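Long-range contacts in coclaurine N-methyltransferase (Coptis japonica, PDB 6GKZ), which transfers a methyl group from S-adenosyl-L-methionine to the ring nitrogen of coclaurine, a tetrahydroisoquinoline, in alkaloid biosynthesis: residues C229-A234 / G339-A344; D123-L128 / Y191-V196; H236-D241 / F251-M256. One frame throughout, in Å; residues are numbered along the deposited sequence.

Contact 1 (C229-A234 / G339-A344); sequences CHKTFA and GEEWMA
His230 and Trp342 pair where strand 221-230 ends beside the start of its antiparallel neighbour in the methyltransferase sheet, strand 342-349. In the backbone, Met343 N gives a straight bond to Cys229 O (3.0 Å), while the return bond from Cys229 N to Met343 O is weak. Beyond the strand, Lys231 N reaches Glu341 O at 2.9 Å.

The aromatic contact is edge-to-face: the His230 imidazole turns its CD2 edge toward the five-membered ring of Trp342, planes at 81° and centroids 5.0 Å apart. With CG anti to the backbone N (chi1 -174°), His230 lies alongside Glu341, whose carbonyl O sits over one imidazole face; Phe233 CE2 lies over the other.

Polar side-chain contacts use both ring nitrogens. His230 NE2 donates to the anti lone pair of Glu341 OE1 (3.0 Å) in a bent bond tilted out of the ring plane, and His230 ND1 accepts from Thr232 N at 2.9 Å. Glu341 is also bonded by Asn337 and Tyr40, and its salt bridge to Lys231, NZ to OE2 at 3.9 Å, is long. Replacing His230 with a leucine would probably leave Thr232 N without its acceptor, Glu341 OE1 with Tyr40 but not the imidazole, and the Trp342 face without the imidazole edge.

Donor NE2 and acceptor ND1 would help fix the ring's orientation and probably favour the neutral tautomer with hydrogen on NE2.

Contact 2 (D123-L128 / Y191-V196); sequences DGQSVL and YDRILV
Parallel pairing at the centre of a Rossmann-like sheet joins strand 126-130 to strand 191-197, with Val127 beside Arg193 and Leu128 beside Ile194. Leu128 is gripped through both backbone polar atoms: its N donates to Arg193 O (2.8 Å) and its O accepts from Leu195 N at 2.7 Å. Arg193 N to Ser126 O continues the pattern.

At Asp192 the chain turns a corner, and side chains take over. Ser126 OG, held between its own N and carbonyl carbon (chi1 49°), accepts from Asp192 N at 2.9 Å, while Ser126 N donates to Asp192 OD2 on its anti side (3.1 Å). Asp192 OD1 goes to Ser218.

The strand order is that of the S-adenosylmethionine-binding core of class I methyltransferases, and the side chain of Leu195 lies about 8 Å from the bound S-adenosyl-L-homocysteine. On the face carrying Leu128, its CB rests over the Tyr191 ring, 4.0 Å from the centroid, a CH-pi contact, and its CD2 runs alongside Ile194 CG2. Gln125 NE2 lies over the centre of the Arg193 guanidinium, 3.3 Å from CZ, planes 46° apart; Gln125 OE1 accepts from Gln122 N, and Arg193 NE donates to Gln120 O.

Contact 3 (H236-D241 / F251-M256); sequences HYEPLD and FPAGTM
Tyr237 and Met256 (a selenomethionine) meet through backbone and side chain together. Tyr237 N donates to Met256 O at 2.9 Å, approaching from above the carbonyl plane, and Tyr237 CB lies 4.0 Å from Met256 CB. Beyond CB the side chains have different surroundings. Tyr237 places CG anti to its N (chi1 -150°), and its side chain packs on Phe246, Thr247 and Ile258; Met256 runs straight through chi2 and then bends at chi3 (47°), and its SE lies 3.7 Å above one face of the Phe251 ring, offset toward the rim.

Two compact turns face each other here, both in the long connection between the short strands 235-236 and 257-258. Tyr237 is the centre of an inverse gamma turn, and Pro252 to Thr255 form a type II beta turn, whose third position is Gly254 with positive phi. Within the beta turn Thr255 OG1 folds back to donate to Pro252 O in the carbonyl plane (2.8 Å).

Glu238 is extended beyond CG, and its CG passes 3.9 Å from Gly254 N, while Pro239 CD meets the methyl CB of Ala253 at 4.2 Å. Two waters bridge the segments. One molecule, in the plane of the His236 ring at its edge, links ND1 to Met256 O; a second accepts from Met256 N and lies 2.7 Å from Tyr237 O.

Overall arrangement
Read from the N terminus, the chain first closes contact 2, when strand 191-197 returns beside strand 126-130 after an excursion of 62 residues through helices and strands. It then runs on to strand 221-230, the next strand of the same sheet, at whose end contact 1 opens. Contact 1 closes 104 residues later, once strand 342-349 has come in on the other side of strand 221-230. Within that span falls contact 3, a short closure of nine residues beginning just after the first segment of contact 1. Contacts 1 and 2 thus belong to one sheet, in which strands 191-197 and 221-230 are neighbours, whereas contact 3 shapes a loop across the chain's centre from contact 2.

Contact 1 (C229-A234 / G339-A344)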
loop_
_atom_site.group_PDB
_atom_site.type_symbol
_atom_site.label_atom_id
_atom_site.label_comp_id
_atom_site.label_asym_id
_atom_site.label_seq_id
_atom_site.Cartn_x
_atom_site.Cartn_y
_atom_site.Cartn_z
ATOM N N CYS A 229 8.702 -10.071 -2.398
ATOM C CA CYS A 229 8.641 -8.729 -1.870
ATOM C C CYS A 229 9.135 -8.726 -0.460
ATOM O O CYS A 229 9.344 -9.780 0.127
ATOM C CB CYS A 229 7.201 -8.189 -1.907
ATOM S SG CYS A 229 6.021 -9.052 -0.800
ATOM N N HIS A 230 9.324 -7.526 0.072
ATOM C CA HIS A 230 9.368 -7.345 1.496
ATOM C C HIS A 230 8.040 -6.737 1.945
ATOM O O HIS A 230 7.390 -5.994 1.203
ATOM C CB HIS A 230 10.536 -6.461 1.920
ATOM C CG HIS A 230 10.683 -6.374 3.398
ATOM N ND1 HIS A 230 9.983 -5.467 4.164
ATOM C CD2 HIS A 230 11.398 -7.126 4.267
ATOM C CE1 HIS A 230 10.282 -5.645 5.436
ATOM N NE2 HIS A 230 11.148 -6.641 5.525
ATOM N N LYS A 231 7.629 -7.111 3.148
ATOM C CA LYS A 231 6.445 -6.577 3.817
ATOM C C LYS A 231 6.247 -5.068 3.600
ATOM O O LYS A 231 5.151 -4.604 3.276
ATOM C CB LYS A 231 6.581 -6.852 5.322
ATOM C CG LYS A 231 5.323 -7.149 6.039
ATOM C CD LYS A 231 5.492 -6.931 7.546
ATOM C CE LYS A 231 6.919 -7.094 8.011
ATOM N NZ LYS A 231 6.991 -6.939 9.499
ATOM N N THR A 232 7.337 -4.317 3.769
ATOM C CA THR A 232 7.272 -2.884 4.005
ATOM C C THR A 232 8.086 -2.049 3.020
ATOM O O THR A 232 7.613 -1.015 2.545
ATOM C CB THR A 232 7.769 -2.535 5.434
ATOM O OG1 THR A 232 6.996 -3.252 6.412
ATOM C CG2 THR A 232 7.668 -1.030 5.685
ATOM N N PHE A 233 9.323 -2.453 2.741
ATOM C CA PHE A 233 10.161 -1.588 1.913
ATOM C C PHE A 233 10.537 -2.229 0.580
ATOM O O PHE A 233 10.323 -3.419 0.372
ATOM C CB PHE A 233 11.408 -1.122 2.689
ATOM C CG PHE A 233 12.246 -2.227 3.253
ATOM C CD1 PHE A 233 13.190 -2.866 2.463
ATOM C CD2 PHE A 233 12.132 -2.591 4.585
ATOM C CE1 PHE A 233 13.990 -3.868 2.979
ATOM C CE2 PHE A 233 12.930 -3.589 5.108
ATOM C CZ PHE A 233 13.856 -4.238 4.300
ATOM N N ALA A 234 11.065 -1.413 -0.329
ATOM C CA ALA A 234 11.341 -1.832 -1.710
ATOM C C ALA A 234 12.739 -1.389 -2.098
ATOM O O ALA A 234 13.212 -0.389 -1.592
ATOM C CB ALA A 234 10.302 -1.237 -2.663
ATOM N N GLY A 339 9.153 -16.079 8.242
ATOM C CA GLY A 339 8.447 -15.771 7.006
ATOM C C GLY A 339 7.647 -14.472 7.014
ATOM O O GLY A 339 6.765 -14.274 6.181
ATOM N N GLU A 340 7.956 -13.588 7.957
ATOM C CA GLU A 340 7.204 -12.355 8.143
ATOM C C GLU A 340 8.000 -11.102 7.765
ATOM O O GLU A 340 7.657 -9.986 8.170
ATOM C CB GLU A 340 6.719 -12.243 9.594
ATOM C CG GLU A 340 5.555 -13.175 9.935
ATOM C CD GLU A 340 4.362 -13.019 8.987
ATOM O OE1 GLU A 340 3.745 -11.927 8.964
ATOM O OE2 GLU A 340 4.032 -13.994 8.269
ATOM N N GLU A 341 9.061 -11.279 6.987
ATOM C CA GLU A 341 9.753 -10.124 6.432
ATOM C C GLU A 341 9.655 -10.182 4.915
ATOM O O GLU A 341 8.862 -9.449 4.322
ATOM C CB GLU A 341 11.205 -10.066 6.906
ATOM C CG GLU A 341 11.347 -9.943 8.440
ATOM C CD GLU A 341 10.802 -8.635 9.014
ATOM O OE1 GLU A 341 10.788 -7.598 8.300
ATOM O OE2 GLU A 341 10.389 -8.644 10.197
ATOM N N TRP A 342 10.438 -11.067 4.295
ATOM C CA TRP A 342 10.350 -11.298 2.854
ATOM C C TRP A 342 9.369 -12.433 2.574
ATOM O O TRP A 342 9.373 -13.453 3.266
ATOM C CB TRP A 342 11.726 -11.629 2.247
ATOM C CG TRP A 342 12.746 -10.531 2.330
ATOM C CD1 TRP A 342 12.978 -9.546 1.402
ATOM C CD2 TRP A 342 13.689 -10.313 3.389
ATOM N NE1 TRP A 342 13.999 -8.732 1.824
ATOM C CE2 TRP A 342 14.458 -9.183 3.039
ATOM C CE3 TRP A 342 13.962 -10.969 4.596
ATOM C CZ2 TRP A 342 15.475 -8.691 3.854
ATOM C CZ3 TRP A 342 14.985 -10.488 5.406
ATOM C CH2 TRP A 342 15.726 -9.355 5.032
HETATM N N MSE A 343 8.550 -12.253 1.544
HETATM C CA MSE A 343 7.395 -13.113 1.295
HETATM C C MSE A 343 6.873 -13.002 -0.154
HETATM O O MSE A 343 7.549 -12.453 -1.018
HETATM C CB MSE A 343 6.310 -12.741 2.279
HETATM C CG MSE A 343 6.028 -11.260 2.251
HETATM SE SE MSE A 343 4.750 -10.717 3.595
HETATM C CE MSE A 343 5.775 -11.215 5.204
ATOM N N ALA A 344 5.677 -13.528 -0.426
ATOM C CA ALA A 344 5.073 -13.374 -1.755
ATOM C C ALA A 344 3.782 -12.560 -1.713
ATOM O O ALA A 344 3.053 -12.544 -0.719
ATOM C CB ALA A 344 4.806 -14.724 -2.388
#

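Contact 2 (D123-L128 / Y191-V196)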
loop_
_atom_site.group_PDB
_atom_site.type_symbol
_atom_site.label_atom_id
_atom_site.label_comp_id
_atom_site.label_asym_id
_atom_site.label_seq_id
_atom_site.Cartn_x
_atom_site.Cartn_y
_atom_site.Cartn_z
ATOM N N ASP A 123 -13.535 -21.987 -17.990
ATOM C CA ASP A 123 -13.137 -23.033 -18.925
ATOM C C ASP A 123 -12.986 -22.615 -20.391
ATOM O O ASP A 123 -12.158 -23.170 -21.103
ATOM C CB ASP A 123 -14.126 -24.203 -18.847
ATOM C CG ASP A 123 -13.714 -25.381 -19.728
ATOM O OD1 ASP A 123 -12.503 -25.523 -20.021
ATOM O OD2 ASP A 123 -14.600 -26.179 -20.122
ATOM N N GLY A 124 -13.751 -21.661 -20.878
ATOM C CA GLY A 124 -13.570 -21.316 -22.285
ATOM C C GLY A 124 -12.652 -20.144 -22.616
ATOM O O GLY A 124 -12.588 -19.720 -23.760
ATOM N N GLN A 125 -11.932 -19.613 -21.632
ATOM C CA GLN A 125 -11.178 -18.377 -21.858
ATOM C C GLN A 125 -9.855 -18.565 -22.577
ATOM O O GLN A 125 -9.296 -19.659 -22.609
ATOM C CB GLN A 125 -10.906 -17.676 -20.542
ATOM C CG GLN A 125 -12.148 -17.206 -19.860
ATOM C CD GLN A 125 -11.890 -16.882 -18.422
ATOM O OE1 GLN A 125 -10.862 -17.265 -17.876
ATOM N NE2 GLN A 125 -12.818 -16.173 -17.794
ATOM N N SER A 126 -9.378 -17.469 -23.163
ATOM C CA SER A 126 -8.006 -17.356 -23.660
ATOM C C SER A 126 -7.073 -16.965 -22.505
ATOM O O SER A 126 -7.409 -16.100 -21.695
ATOM C CB SER A 126 -7.929 -16.328 -24.783
ATOM O OG SER A 126 -8.574 -15.124 -24.390
ATOM N N VAL A 127 -5.919 -17.622 -22.415
ATOM C CA VAL A 127 -5.034 -17.445 -21.266
ATOM C C VAL A 127 -3.601 -17.209 -21.720
ATOM O O VAL A 127 -3.063 -17.954 -22.534
ATOM C CB VAL A 127 -5.099 -18.662 -20.324
ATOM C CG1 VAL A 127 -4.247 -18.447 -19.069
ATOM C CG2 VAL A 127 -6.542 -18.957 -19.957
ATOM N N LEU A 128 -2.998 -16.144 -21.201
ATOM C CA LEU A 128 -1.615 -15.793 -21.511
ATOM C C LEU A 128 -0.694 -15.979 -20.306
ATOM O O LEU A 128 -0.864 -15.320 -19.270
ATOM C CB LEU A 128 -1.518 -14.351 -21.978
ATOM C CG LEU A 128 -0.097 -13.977 -22.375
ATOM C CD1 LEU A 128 0.193 -14.714 -23.650
ATOM C CD2 LEU A 128 0.031 -12.458 -22.567
ATOM N N TYR A 191 -6.433 -11.190 -24.596
ATOM C CA TYR A 191 -6.629 -12.397 -23.793
ATOM C C TYR A 191 -7.561 -12.130 -22.630
ATOM O O TYR A 191 -7.471 -11.083 -22.000
ATOM C CB TYR A 191 -5.288 -12.908 -23.259
ATOM C CG TYR A 191 -4.314 -13.227 -24.358
ATOM C CD1 TYR A 191 -3.524 -12.230 -24.932
ATOM C CD2 TYR A 191 -4.205 -14.519 -24.851
ATOM C CE1 TYR A 191 -2.642 -12.528 -25.963
ATOM C CE2 TYR A 191 -3.332 -14.822 -25.878
ATOM C CZ TYR A 191 -2.556 -13.834 -26.425
ATOM O OH TYR A 191 -1.692 -14.171 -27.437
ATOM N N ASP A 192 -8.451 -13.074 -22.342
ATOM C CA ASP A 192 -9.360 -12.930 -21.215
ATOM C C ASP A 192 -8.603 -12.929 -19.886
ATOM O O ASP A 192 -9.037 -12.303 -18.907
ATOM C CB ASP A 192 -10.397 -14.051 -21.239
ATOM C CG ASP A 192 -11.209 -14.042 -22.516
ATOM O OD1 ASP A 192 -11.656 -12.933 -22.908
ATOM O OD2 ASP A 192 -11.387 -15.125 -23.134
ATOM N N ARG A 193 -7.474 -13.631 -19.841
ATOM C CA ARG A 193 -6.697 -13.644 -18.611
ATOM C C ARG A 193 -5.211 -13.798 -18.852
ATOM O O ARG A 193 -4.765 -14.549 -19.723
ATOM C CB ARG A 193 -7.214 -14.744 -17.664
ATOM C CG ARG A 193 -8.289 -14.163 -16.717
ATOM C CD ARG A 193 -8.902 -15.213 -15.878
ATOM N NE ARG A 193 -10.196 -14.905 -15.257
ATOM C CZ ARG A 193 -11.162 -14.122 -15.735
ATOM N NH1 ARG A 193 -11.038 -13.444 -16.875
ATOM N NH2 ARG A 193 -12.280 -14.020 -15.037
ATOM N N ILE A 194 -4.451 -13.054 -18.061
ATOM C CA ILE A 194 -3.017 -12.985 -18.205
ATOM C C ILE A 194 -2.387 -13.309 -16.878
ATOM O O ILE A 194 -2.745 -12.731 -15.851
ATOM C CB ILE A 194 -2.563 -11.602 -18.677
ATOM C CG1 ILE A 194 -3.299 -11.224 -19.970
ATOM C CG2 ILE A 194 -1.058 -11.594 -18.854
ATOM C CD1 ILE A 194 -2.761 -10.016 -20.688
ATOM N N LEU A 195 -1.447 -14.244 -16.897
ATOM C CA LEU A 195 -0.794 -14.657 -15.673
ATOM C C LEU A 195 0.692 -14.318 -15.745
ATOM O O LEU A 195 1.364 -14.698 -16.698
ATOM C CB LEU A 195 -1.013 -16.153 -15.435
ATOM C CG LEU A 195 -2.339 -16.668 -14.859
ATOM C CD1 LEU A 195 -3.521 -16.064 -15.556
ATOM C CD2 LEU A 195 -2.388 -18.145 -15.054
ATOM N N VAL A 196 1.179 -13.571 -14.748
ATOM C CA VAL A 196 2.594 -13.198 -14.627
ATOM C C VAL A 196 3.171 -13.729 -13.310
ATOM O O VAL A 196 2.915 -13.166 -12.245
ATOM C CB VAL A 196 2.802 -11.660 -14.657
ATOM C CG1 VAL A 196 4.276 -11.313 -14.476
ATOM C CG2 VAL A 196 2.252 -11.032 -15.935
#

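Contact 3 (H236-D241 / F251-M256)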
loop_
_atom_site.group_PDB
_atom_site.type_symbol
_atom_site.label_atom_id
_atom_site.label_comp_id
_atom_site.label_asym_id
_atom_site.label_seq_id
_atom_site.Cartn_x
_atom_site.Cartn_y
_atom_site.Cartn_z
ATOM N N HIS A 236 16.213 -1.682 -5.260
ATOM C CA HIS A 236 17.099 -2.288 -6.234
ATOM C C HIS A 236 17.930 -3.328 -5.495
ATOM O O HIS A 236 18.477 -3.036 -4.433
ATOM C CB HIS A 236 18.013 -1.241 -6.882
ATOM C CG HIS A 236 17.304 -0.288 -7.794
ATOM N ND1 HIS A 236 16.837 -0.655 -9.039
ATOM C CD2 HIS A 236 16.994 1.024 -7.647
ATOM C CE1 HIS A 236 16.257 0.387 -9.616
ATOM N NE2 HIS A 236 16.337 1.418 -8.792
ATOM N N TYR A 237 18.031 -4.535 -6.041
ATOM C CA TYR A 237 18.880 -5.551 -5.444
ATOM C C TYR A 237 20.340 -5.259 -5.753
ATOM O O TYR A 237 20.902 -5.798 -6.700
ATOM C CB TYR A 237 18.498 -6.944 -5.934
ATOM C CG TYR A 237 18.775 -8.037 -4.928
ATOM C CD1 TYR A 237 18.474 -7.864 -3.579
ATOM C CD2 TYR A 237 19.306 -9.253 -5.330
ATOM C CE1 TYR A 237 18.718 -8.891 -2.642
ATOM C CE2 TYR A 237 19.558 -10.268 -4.413
ATOM C CZ TYR A 237 19.263 -10.085 -3.072
ATOM O OH TYR A 237 19.521 -11.103 -2.176
ATOM N N GLU A 238 20.923 -4.388 -4.931
ATOM C CA GLU A 238 22.318 -3.962 -4.998
ATOM C C GLU A 238 22.895 -3.906 -3.587
ATOM O O GLU A 238 22.163 -3.634 -2.634
ATOM C CB GLU A 238 22.443 -2.585 -5.641
ATOM C CG GLU A 238 22.111 -2.527 -7.112
ATOM C CD GLU A 238 21.860 -1.102 -7.562
ATOM O OE1 GLU A 238 21.808 -0.213 -6.683
ATOM O OE2 GLU A 238 21.711 -0.872 -8.783
ATOM N N PRO A 239 24.213 -4.133 -3.456
ATOM C CA PRO A 239 24.904 -4.229 -2.158
ATOM C C PRO A 239 24.705 -2.991 -1.296
ATOM O O PRO A 239 24.970 -1.904 -1.787
ATOM C CB PRO A 239 26.388 -4.390 -2.555
ATOM C CG PRO A 239 26.358 -4.985 -3.938
ATOM C CD PRO A 239 25.111 -4.398 -4.599
ATOM N N LEU A 240 24.254 -3.152 -0.052
ATOM C CA LEU A 240 24.130 -2.026 0.872
ATOM C C LEU A 240 25.426 -1.256 0.923
ATOM O O LEU A 240 25.435 -0.028 1.005
ATOM C CB LEU A 240 23.786 -2.487 2.289
ATOM C CG LEU A 240 22.755 -3.579 2.509
ATOM C CD1 LEU A 240 23.392 -4.707 3.277
ATOM C CD2 LEU A 240 21.588 -3.027 3.276
ATOM N N ASP A 241 26.525 -2.000 0.898
ATOM C CA ASP A 241 27.865 -1.425 0.963
ATOM C C ASP A 241 28.926 -2.493 0.761
ATOM O O ASP A 241 28.611 -3.677 0.605
ATOM C CB ASP A 241 28.095 -0.720 2.300
ATOM C CG ASP A 241 27.860 -1.633 3.492
ATOM O OD1 ASP A 241 28.249 -2.818 3.439
ATOM O OD2 ASP A 241 27.280 -1.161 4.490
ATOM N N PHE A 251 22.731 -13.455 -7.939
ATOM C CA PHE A 251 22.489 -12.682 -9.147
ATOM C C PHE A 251 23.482 -11.535 -9.255
ATOM O O PHE A 251 23.845 -10.932 -8.250
ATOM C CB PHE A 251 21.072 -12.129 -9.163
ATOM C CG PHE A 251 20.011 -13.171 -9.024
ATOM C CD1 PHE A 251 19.624 -13.931 -10.114
ATOM C CD2 PHE A 251 19.387 -13.380 -7.806
ATOM C CE1 PHE A 251 18.641 -14.883 -9.990
ATOM C CE2 PHE A 251 18.401 -14.329 -7.680
ATOM C CZ PHE A 251 18.027 -15.082 -8.770
ATOM N N PRO A 252 23.930 -11.233 -10.476
ATOM C CA PRO A 252 24.748 -10.029 -10.655
ATOM C C PRO A 252 23.914 -8.788 -10.309
ATOM O O PRO A 252 22.698 -8.858 -10.416
ATOM C CB PRO A 252 25.140 -10.073 -12.140
ATOM C CG PRO A 252 24.178 -11.013 -12.776
ATOM C CD PRO A 252 23.757 -11.993 -11.725
ATOM N N ALA A 253 24.550 -7.699 -9.888
ATOM C CA ALA A 253 23.829 -6.538 -9.365
ATOM C C ALA A 253 23.122 -5.747 -10.467
ATOM O O ALA A 253 23.548 -5.737 -11.625
ATOM C CB ALA A 253 24.783 -5.622 -8.581
ATOM N N GLY A 254 22.035 -5.083 -10.097
ATOM C CA GLY A 254 21.228 -4.386 -11.074
ATOM C C GLY A 254 20.330 -5.284 -11.912
ATOM O O GLY A 254 19.689 -4.811 -12.847
ATOM N N THR A 255 20.263 -6.576 -11.609
ATOM C CA THR A 255 19.420 -7.430 -12.443
ATOM C C THR A 255 18.035 -7.588 -11.828
ATOM O O THR A 255 17.088 -7.940 -12.523
ATOM C CB THR A 255 20.048 -8.829 -12.692
ATOM O OG1 THR A 255 20.170 -9.541 -11.458
ATOM C CG2 THR A 255 21.415 -8.703 -13.352
HETATM N N MSE A 256 17.913 -7.296 -10.533
HETATM C CA MSE A 256 16.645 -7.494 -9.849
HETATM C C MSE A 256 16.172 -6.367 -8.946
HETATM O O MSE A 256 16.932 -5.492 -8.530
HETATM C CB MSE A 256 16.708 -8.773 -9.031
HETATM C CG MSE A 256 16.267 -9.985 -9.831
HETATM SE SE MSE A 256 16.139 -11.498 -8.667
HETATM C CE MSE A 256 15.136 -10.649 -7.225
HETATM O O HOH W 1 17.890 -3.224 -10.100
HETATM O O HOH W 2 20.343 -7.616 -8.640
#